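Local coordinates for protein PrgX (Enterococcus faecalis, PDB 2AWI) that serves as the receptor for the peptide sex pheromone cCF10 and, as a repressor that probably binds DNA, regulates conjugation, at residues A[180-183]-A[184-188]; A[216-219]-A[220-223]. The protein carries 1 engineered substitution. All blocks are in the same frame, centred on the assembly; numbering follows the deposited sequence.

Contact 1 of 2, residues A[180-183]-A[184-188]; sequences DSFG and KDYDL
Tyr186, in the first turn of helix 184-203, lays its ring against the backbone and the Phe182 side chain of the loop that leads into the helix. Its CB sits 3.6 Å from Gly183 O. With CG anti to the backbone N (chi1 169°), the ring is swung back along residues 180-182. CG lies under Phe182 CB, which stands over one ring face in a CH-pi contact, 4.0 Å from the centroid. CD1 approaches Phe182 N at 3.3 Å, and CE1 comes to 3.4 Å from Asp180 O. CZ meets Phe182 CD2, where the phenylalanine turns its edge to the tyrosine face: a T-shaped pair with planes at 71° and the two side chains pointing the same way. At the tip, OH reaches a water bound by Asp180 N, but only through a weak bond. A second water bridges Phe182 O and Tyr186 N.

Gly183 is the N-cap, and its carbonyl oxygen takes the Asp187 N-H at 2.9 Å, nearly straight (163°) and in the carbonyl plane. Asp187 then reaches back to the loop: its OD2 accepts from Ser181 OG at 2.9 Å through the syn lone pair, while OD1 takes the backbone N-H of Ser227. Lys184 and Asp185 turn to polar partners on another chain, Asp185 and Lys184 of the second subunit.

A donor on each oxygen probably favours the charged form of Asp187, whereas burial and the nearby Gly183 O would work the other way, leaving the balance open. Hydroxyl, carboxylate and the edge-to-face rings together hold the loop to this helix start in the C-terminal region assigned to the TPR family, at the interface, where Phe182 and Tyr186 also pack on Arg64 and Glu60 of the second subunit.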
ATOM      1  N   ASP A 180      30.632  27.031   3.238  1.00 33.33           N
ATOM      2  CA  ASP A 180      30.890  26.775   4.652  1.00 33.96           C
ATOM      3  C   ASP A 180      29.639  26.865   5.508  1.00 33.01           C
ATOM      4  O   ASP A 180      28.731  27.629   5.209  1.00 33.59           O
ATOM      5  CB  ASP A 180      31.919  27.779   5.183  1.00 41.89           C
ATOM      6  CG  ASP A 180      33.268  27.637   4.515  1.00 49.11           C
ATOM      7  OD1 ASP A 180      34.011  28.638   4.462  1.00 62.60           O
ATOM      8  OD2 ASP A 180      33.590  26.526   4.053  1.00 53.77           O
ATOM      9  N   SER A 181      29.602  26.072   6.576  1.00 35.51           N
ATOM     10  CA  SER A 181      28.481  26.084   7.512  1.00 31.32           C
ATOM     11  C   SER A 181      28.876  26.999   8.650  1.00 29.26           C
ATOM     12  O   SER A 181      29.986  26.901   9.153  1.00 23.39           O
ATOM     13  CB  SER A 181      28.222  24.694   8.088  1.00 39.37           C
ATOM     14  OG  SER A 181      27.455  24.793   9.280  1.00 37.44           O
ATOM     15  N   PHE A 182      27.978  27.883   9.062  1.00 27.25           N
ATOM     16  CA  PHE A 182      28.286  28.800  10.153  1.00 27.76           C
ATOM     17  C   PHE A 182      27.302  28.716  11.318  1.00 28.22           C
ATOM     18  O   PHE A 182      26.902  29.740  11.871  1.00 27.94           O
ATOM     19  CB  PHE A 182      28.356  30.236   9.620  1.00 34.96           C
ATOM     20  CG  PHE A 182      29.539  30.489   8.728  1.00 36.21           C
ATOM     21  CD1 PHE A 182      30.834  30.283   9.197  1.00 37.22           C
ATOM     22  CD2 PHE A 182      29.365  30.921   7.418  1.00 42.20           C
ATOM     23  CE1 PHE A 182      31.940  30.504   8.372  1.00 41.01           C
ATOM     24  CE2 PHE A 182      30.465  31.145   6.586  1.00 40.94           C
ATOM     25  CZ  PHE A 182      31.752  30.936   7.064  1.00 39.14           C
ATOM     26  N   GLY A 183      26.930  27.494  11.698  1.00 30.49           N
ATOM     27  CA  GLY A 183      25.993  27.316  12.795  1.00 28.66           C
ATOM     28  C   GLY A 183      24.625  26.827  12.340  1.00 28.88           C
ATOM     29  O   GLY A 183      24.257  26.981  11.173  1.00 30.16           O
ATOM     30  N   LYS A 184      23.867  26.246  13.268  1.00 20.70           N
ATOM     31  CA  LYS A 184      22.539  25.731  12.969  1.00 20.62           C
ATOM     32  C   LYS A 184      21.558  26.810  12.507  1.00 20.94           C
ATOM     33  O   LYS A 184      20.752  26.565  11.619  1.00 21.21           O
ATOM     34  CB  LYS A 184      21.986  24.986  14.185  1.00 22.04           C
ATOM     35  CG  LYS A 184      22.725  23.684  14.478  1.00 19.92           C
ATOM     36  CD  LYS A 184      22.023  22.876  15.562  1.00 20.77           C
ATOM     37  CE  LYS A 184      22.691  21.529  15.760  1.00 20.71           C
ATOM     38  NZ  LYS A 184      24.115  21.666  16.226  1.00 17.13           N
ATOM     39  N   ASP A 185      21.620  27.999  13.097  1.00 23.19           N
ATOM     40  CA  ASP A 185      20.728  29.085  12.690  1.00 22.23           C
ATOM     41  C   ASP A 185      20.978  29.422  11.221  1.00 24.06           C
ATOM     42  O   ASP A 185      20.045  29.504  10.421  1.00 25.82           O
ATOM     43  CB  ASP A 185      20.978  30.334  13.537  1.00 14.44           C
ATOM     44  CG  ASP A 185      20.537  30.162  14.981  1.00 19.27           C
ATOM     45  OD1 ASP A 185      20.949  30.988  15.828  1.00 21.22           O
ATOM     46  OD2 ASP A 185      19.773  29.214  15.259  1.00 22.88           O
ATOM     47  N   TYR A 186      22.253  29.599  10.881  1.00 24.64           N
ATOM     48  CA  TYR A 186      22.665  29.927   9.522  1.00 26.16           C
ATOM     49  C   TYR A 186      22.241  28.806   8.566  1.00 29.98           C
ATOM     50  O   TYR A 186      21.667  29.066   7.506  1.00 30.79           O
ATOM     51  CB  TYR A 186      24.187  30.145   9.504  1.00 26.39           C
ATOM     52  CG  TYR A 186      24.817  30.232   8.135  1.00 25.23           C
ATOM     53  CD1 TYR A 186      25.324  29.095   7.503  1.00 25.55           C
ATOM     54  CD2 TYR A 186      24.904  31.454   7.469  1.00 29.45           C
ATOM     55  CE1 TYR A 186      25.906  29.176   6.236  1.00 30.60           C
ATOM     56  CE2 TYR A 186      25.478  31.545   6.212  1.00 21.77           C
ATOM     57  CZ  TYR A 186      25.975  30.409   5.598  1.00 29.70           C
ATOM     58  OH  TYR A 186      26.522  30.511   4.339  1.00 32.16           O
ATOM     59  N   ASP A 187      22.501  27.562   8.962  1.00 33.41           N
ATOM     60  CA  ASP A 187      22.132  26.401   8.158  1.00 37.69           C
ATOM     61  C   ASP A 187      20.646  26.396   7.780  1.00 38.07           C
ATOM     62  O   ASP A 187      20.292  26.151   6.625  1.00 40.79           O
ATOM     63  CB  ASP A 187      22.443  25.109   8.916  1.00 31.78           C
ATOM     64  CG  ASP A 187      23.935  24.860   9.075  1.00 35.33           C
ATOM     65  OD1 ASP A 187      24.289  23.815   9.653  1.00 38.02           O
ATOM     66  OD2 ASP A 187      24.751  25.694   8.627  1.00 35.86           O
ATOM     67  N   LEU A 188      19.781  26.663   8.756  1.00 28.93           N
ATOM     68  CA  LEU A 188      18.340  26.658   8.527  1.00 28.30           C
ATOM     69  C   LEU A 188      17.945  27.703   7.489  1.00 27.13           C
ATOM     70  O   LEU A 188      17.197  27.425   6.557  1.00 26.10           O
ATOM     71  CB  LEU A 188      17.600  26.952   9.833  1.00 26.92           C
ATOM     72  CG  LEU A 188      16.188  26.391  10.050  1.00 33.57           C
ATOM     73  CD1 LEU A 188      15.422  27.354  10.924  1.00 25.57           C
ATOM     74  CD2 LEU A 188      15.456  26.195   8.750  1.00 28.32           C
TER
HETATM   75  O   HOH W   1      29.226  29.305   2.735  1.00 55.77           O
HETATM   76  O   HOH W   2      24.276  30.274  12.727  1.00 59.04           O

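Contact 2 of 2, residues A[216-219]-A[220-223]; sequences QFEH and LKTI
Glu218 and Lys221 run side by side and point the same way at the C-terminal end of helix 207-220. The lysine is extended beyond CG, whereas the glutamate bends at chi2 (-61°) to bring its carboxylate alongside. Lys221 NZ meets Glu218 OE1 at 3.0 Å on the syn side, 24° out of the carboxylate plane, with a weaker bond to OE2; Lys221 NZ also makes a salt bridge to Asp233, its strongest polar partner. The lysine crosses the Phe217 side chain obliquely, its CE 3.8 Å from Phe217 CE2.

Thr222 and His219 stand at about a right angle. Thr222 OG1 lies over one face of the imidazole, 3.3 Å from His219 CE1, and donates to His219 O at 2.6 Å in the carbonyl plane. Thr222 N reaches the same oxygen from above that plane, so two donors grip the His219 carbonyl near the C-terminal end of the helix. Leu220 N still bonds to Gln216 O at 3.2 Å, but Lys221 N turns to Glu218 O, and a type I turn from Leu220 to Ile223 carries the chain away.

Leu220 CD1 meets Phe217 CD1 at 4.2 Å, and both residues are buried. Leu220 packs on Gln191 and Leu194 of helix 184-203; Phe217 touches Gln191 too and reaches Asp233 and Ile236 of helix 230-248, so this helix end packs against both the preceding and the following helix.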
ATOM      1  N   GLN A 216      21.391  22.670  -5.541  1.00 32.50           N
ATOM      2  CA  GLN A 216      21.950  23.477  -4.462  1.00 33.39           C
ATOM      3  C   GLN A 216      21.697  22.799  -3.111  1.00 35.15           C
ATOM      4  O   GLN A 216      22.595  22.698  -2.273  1.00 33.10           O
ATOM      5  CB  GLN A 216      21.338  24.883  -4.456  1.00 31.60           C
ATOM      6  CG  GLN A 216      21.749  25.759  -5.633  1.00 31.23           C
ATOM      7  CD  GLN A 216      23.236  25.665  -5.954  1.00 32.10           C
ATOM      8  OE1 GLN A 216      24.089  25.805  -5.077  1.00 31.48           O
ATOM      9  NE2 GLN A 216      23.547  25.428  -7.222  1.00 31.23           N
ATOM     10  N   PHE A 217      20.472  22.324  -2.910  1.00 44.26           N
ATOM     11  CA  PHE A 217      20.131  21.668  -1.662  1.00 45.39           C
ATOM     12  C   PHE A 217      20.963  20.413  -1.447  1.00 45.00           C
ATOM     13  O   PHE A 217      21.506  20.198  -0.365  1.00 45.42           O
ATOM     14  CB  PHE A 217      18.654  21.285  -1.625  1.00 33.39           C
ATOM     15  CG  PHE A 217      18.251  20.627  -0.340  1.00 35.79           C
ATOM     16  CD1 PHE A 217      18.223  21.355   0.849  1.00 33.46           C
ATOM     17  CD2 PHE A 217      17.956  19.268  -0.301  1.00 34.23           C
ATOM     18  CE1 PHE A 217      17.910  20.738   2.048  1.00 32.92           C
ATOM     19  CE2 PHE A 217      17.643  18.642   0.902  1.00 29.59           C
ATOM     20  CZ  PHE A 217      17.620  19.376   2.074  1.00 28.44           C
ATOM     21  N   GLU A 218      21.055  19.580  -2.476  1.00 31.96           N
ATOM     22  CA  GLU A 218      21.814  18.350  -2.359  1.00 33.38           C
ATOM     23  C   GLU A 218      23.290  18.601  -2.115  1.00 33.72           C
ATOM     24  O   GLU A 218      23.968  17.794  -1.487  1.00 35.03           O
ATOM     25  CB  GLU A 218      21.605  17.481  -3.599  1.00 41.63           C
ATOM     26  CG  GLU A 218      20.227  16.829  -3.634  1.00 46.38           C
ATOM     27  CD  GLU A 218      19.983  15.904  -2.445  1.00 54.16           C
ATOM     28  OE1 GLU A 218      18.834  15.855  -1.950  1.00 45.96           O
ATOM     29  OE2 GLU A 218      20.936  15.219  -2.008  1.00 58.13           O
ATOM     30  N   HIS A 219      23.794  19.725  -2.602  1.00 33.21           N
ATOM     31  CA  HIS A 219      25.193  20.043  -2.398  1.00 33.63           C
ATOM     32  C   HIS A 219      25.459  20.380  -0.930  1.00 35.90           C
ATOM     33  O   HIS A 219      26.548  20.118  -0.413  1.00 37.57           O
ATOM     34  CB  HIS A 219      25.616  21.222  -3.270  1.00 31.67           C
ATOM     35  CG  HIS A 219      27.021  21.665  -3.019  1.00 28.71           C
ATOM     36  ND1 HIS A 219      28.106  20.847  -3.247  1.00 30.70           N
ATOM     37  CD2 HIS A 219      27.514  22.808  -2.484  1.00 22.65           C
ATOM     38  CE1 HIS A 219      29.206  21.466  -2.859  1.00 24.63           C
ATOM     39  NE2 HIS A 219      28.876  22.656  -2.391  1.00 23.53           N
ATOM     40  N   LEU A 220      24.470  20.973  -0.265  1.00 33.98           N
ATOM     41  CA  LEU A 220      24.608  21.327   1.142  1.00 34.60           C
ATOM     42  C   LEU A 220      25.010  20.111   1.969  1.00 33.79           C
ATOM     43  O   LEU A 220      25.717  20.242   2.966  1.00 35.72           O
ATOM     44  CB  LEU A 220      23.297  21.886   1.700  1.00 40.81           C
ATOM     45  CG  LEU A 220      22.763  23.229   1.195  1.00 40.33           C
ATOM     46  CD1 LEU A 220      21.560  23.624   2.049  1.00 37.16           C
ATOM     47  CD2 LEU A 220      23.835  24.301   1.289  1.00 36.22           C
ATOM     48  N   LYS A 221      24.558  18.932   1.545  1.00 36.28           N
ATOM     49  CA  LYS A 221      24.857  17.692   2.255  1.00 34.82           C
ATOM     50  C   LYS A 221      26.323  17.261   2.193  1.00 37.81           C
ATOM     51  O   LYS A 221      26.701  16.272   2.820  1.00 42.69           O
ATOM     52  CB  LYS A 221      23.973  16.551   1.731  1.00 25.60           C
ATOM     53  CG  LYS A 221      22.487  16.737   2.006  1.00 24.94           C
ATOM     54  CD  LYS A 221      21.644  15.646   1.345  1.00 26.44           C
ATOM     55  CE  LYS A 221      20.155  15.857   1.636  1.00 24.13           C
ATOM     56  NZ  LYS A 221      19.268  14.936   0.854  1.00 26.85           N
ATOM     57  N   THR A 222      27.146  17.989   1.444  1.00 38.63           N
ATOM     58  CA  THR A 222      28.562  17.649   1.332  1.00 38.09           C
ATOM     59  C   THR A 222      29.392  18.561   2.226  1.00 40.27           C
ATOM     60  O   THR A 222      30.599  18.356   2.388  1.00 41.74           O
ATOM     61  CB  THR A 222      29.090  17.812  -0.116  1.00 29.95           C
ATOM     62  OG1 THR A 222      28.945  19.177  -0.525  1.00 28.94           O
ATOM     63  CG2 THR A 222      28.328  16.909  -1.078  1.00 25.74           C
ATOM     64  N   ILE A 223      28.742  19.569   2.795  1.00 40.49           N
ATOM     65  CA  ILE A 223      29.423  20.520   3.660  1.00 40.81           C
ATOM     66  C   ILE A 223      29.740  19.946   5.039  1.00 43.10           C
ATOM     67  O   ILE A 223      28.936  19.230   5.638  1.00 46.32           O
ATOM     68  CB  ILE A 223      28.590  21.809   3.822  1.00 32.99           C
ATOM     69  CG1 ILE A 223      28.452  22.508   2.467  1.00 30.73           C
ATOM     70  CG2 ILE A 223      29.259  22.742   4.820  1.00 32.10           C
ATOM     71  CD1 ILE A 223      27.506  23.707   2.475  1.00 27.47           C
TER

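How the contacts relate
From the N terminus, contact 1 comes first, where the loop after helix 165-172 enters helix 184-203. Contact 2 follows at the exit of the next helix, 207-220, as the chain enters the loop before helix 230-248. They are in series and neither nests nor crosses; neither closes a loop, since each joins adjoining residues, contact 1 at a helix start and contact 2 at a helix end and its type I turn. Their centres are about 12 Å apart, consistent with helix 207-220 packing on helix 184-203. There the loops touch, Ile223 CG2 lying 3.8 Å from Ser181 N. Both reach the second subunit, contact 1 with far more residues.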